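PDB 3D5L: regulatory protein RecX from Lactobacillus reuteri, which probably modulates the activity of the recombinase RecA and belongs to the RecX family of DNA-repair regulators. Local coordinates for residues S116-M121 with D148-F153. Sequence-based numbering, arbitrary orientation.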
# COMPACT_ATOMS: atom_id res chain seq x y z
N SER A 116 8.16 8.18 3.02
CA SER A 116 9.20 7.51 2.23
C SER A 116 9.10 7.92 0.78
O SER A 116 10.11 8.04 0.09
CB SER A 116 9.04 5.99 2.32
OG SER A 116 9.28 5.52 3.64
N TYR A 117 7.87 8.10 0.31
CA TYR A 117 7.65 8.51 -1.07
C TYR A 117 8.25 9.88 -1.31
O TYR A 117 8.96 10.10 -2.29
CB TYR A 117 6.16 8.54 -1.38
CG TYR A 117 5.87 8.98 -2.80
CD1 TYR A 117 5.95 8.07 -3.86
CD2 TYR A 117 5.53 10.30 -3.08
CE1 TYR A 117 5.69 8.47 -5.16
CE2 TYR A 117 5.27 10.71 -4.39
CZ TYR A 117 5.35 9.79 -5.42
OH TYR A 117 5.08 10.18 -6.71
N VAL A 118 7.95 10.81 -0.41
CA VAL A 118 8.46 12.17 -0.56
C VAL A 118 9.99 12.17 -0.54
O VAL A 118 10.62 12.76 -1.41
CB VAL A 118 7.91 13.11 0.54
CG1 VAL A 118 8.61 14.45 0.50
CG2 VAL A 118 6.41 13.32 0.32
N ARG A 119 10.57 11.48 0.44
CA ARG A 119 12.02 11.39 0.54
C ARG A 119 12.63 10.87 -0.77
O ARG A 119 13.59 11.44 -1.28
CB ARG A 119 12.40 10.46 1.70
CG ARG A 119 13.89 10.20 1.83
CD ARG A 119 14.69 11.48 1.67
NE ARG A 119 14.13 12.56 2.47
CZ ARG A 119 14.65 13.77 2.56
NH1 ARG A 119 15.75 14.08 1.88
NH2 ARG A 119 14.07 14.69 3.32
N THR A 120 12.06 9.80 -1.32
CA THR A 120 12.57 9.24 -2.56
C THR A 120 12.42 10.26 -3.70
O THR A 120 13.28 10.33 -4.57
CB THR A 120 11.82 7.96 -2.97
OG1 THR A 120 11.96 6.97 -1.95
CG2 THR A 120 12.39 7.41 -4.27
N MET A 121 11.32 11.02 -3.71
CA MET A 121 11.11 12.01 -4.75
C MET A 121 12.18 13.09 -4.64
O MET A 121 12.75 13.55 -5.62
CB MET A 121 9.72 12.66 -4.63
CG MET A 121 8.56 11.80 -5.16
SD MET A 121 8.84 11.13 -6.83
CE MET A 121 9.10 9.39 -6.44
N ASP A 148 1.94 16.11 6.39
CA ASP A 148 3.07 15.66 7.21
C ASP A 148 4.27 15.27 6.33
O ASP A 148 5.41 15.65 6.61
CB ASP A 148 2.68 14.45 8.09
CG ASP A 148 1.66 14.81 9.17
OD1 ASP A 148 1.43 16.02 9.40
OD2 ASP A 148 1.09 13.88 9.79
N ALA A 149 4.02 14.53 5.27
CA ALA A 149 5.09 14.10 4.37
C ALA A 149 5.70 15.28 3.62
O ALA A 149 6.91 15.31 3.39
CB ALA A 149 4.55 13.07 3.37
N LEU A 150 4.87 16.25 3.25
CA LEU A 150 5.31 17.44 2.51
C LEU A 150 6.11 18.40 3.37
O LEU A 150 6.60 19.42 2.88
CB LEU A 150 4.10 18.18 1.92
CG LEU A 150 3.89 18.08 0.40
CD1 LEU A 150 4.48 16.80 -0.14
CD2 LEU A 150 2.39 18.16 0.09
N THR A 151 6.26 18.08 4.65
CA THR A 151 7.02 18.93 5.53
C THR A 151 8.52 18.85 5.21
O THR A 151 9.27 19.79 5.47
CB THR A 151 6.74 18.55 7.00
OG1 THR A 151 6.87 19.72 7.81
CG2 THR A 151 7.70 17.47 7.51
N GLN A 152 8.96 17.74 4.63
CA GLN A 152 10.37 17.59 4.27
C GLN A 152 10.66 18.56 3.12
O GLN A 152 11.80 18.92 2.88
CB GLN A 152 10.67 16.17 3.75
CG GLN A 152 10.09 15.03 4.56
CD GLN A 152 10.31 13.70 3.88
OE1 GLN A 152 9.63 12.72 4.16
NE2 GLN A 152 11.26 13.65 2.96
N PHE A 153 9.60 18.96 2.42
CA PHE A 153 9.73 19.87 1.28
C PHE A 153 9.83 21.31 1.74
O PHE A 153 8.90 22.10 1.58
CB PHE A 153 8.54 19.70 0.34
CG PHE A 153 8.93 19.32 -1.06
CD1 PHE A 153 8.41 18.19 -1.66
CD2 PHE A 153 9.79 20.13 -1.80
CE1 PHE A 153 8.74 17.85 -2.97
CE2 PHE A 153 10.13 19.80 -3.11
CZ PHE A 153 9.61 18.67 -3.70
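The helical turn that presents Val118 and Arg119 to residues 148-153 is tied at one oxygen, Ser116 O, which two donors of Thr120 reach from opposite faces of its carbonyl plane. Thr120 N donates to Ser116 O at 3.0 Å, the ordinary helical bond, and Thr120 OG1 donates to the same oxygen, tilted 29° from that plane, so the threonine hydroxyl is satisfied within its own helix. The contact itself illustrates how one branched residue can serve several neighbours at once, here among residues 149-153. With Val118 CG1 anti to the backbone N (chi1 171°), the two methyls part company. Val118 CG2 meets the methyl of Ala149 (CB) at 3.6 Å and lies 4.0 Å from Leu150 CD1. Its sister, Val118 CG1, packs on the carbonyl oxygen Ala149 O at 3.5 Å and comes within 4.3 Å of Phe153 CD1. Leu150 and Phe153 also touch Ile132 of helix 129-138, so that helix shares in the apolar layer. On the more exposed flank, bends at chi2 and chi3 fold Arg119 back toward Gln152, bringing Arg119 NH2 within 3.7 Å of Gln152 CB. The guanidinium and amide planes differ by only 8°, while the extended Gln152 chain also reaches Val118 and Ala115. With an alanine in place of Gln152, the Arg119 guanidinium is likely to lose this polar neighbour and Val118 part of its cover. Helix 110-124 is thus packed against the C-terminal part of helix 143-149 and the residues that follow it, within the second three-helix domain of RecX, a fold grouped with the helix-turn-helix clan.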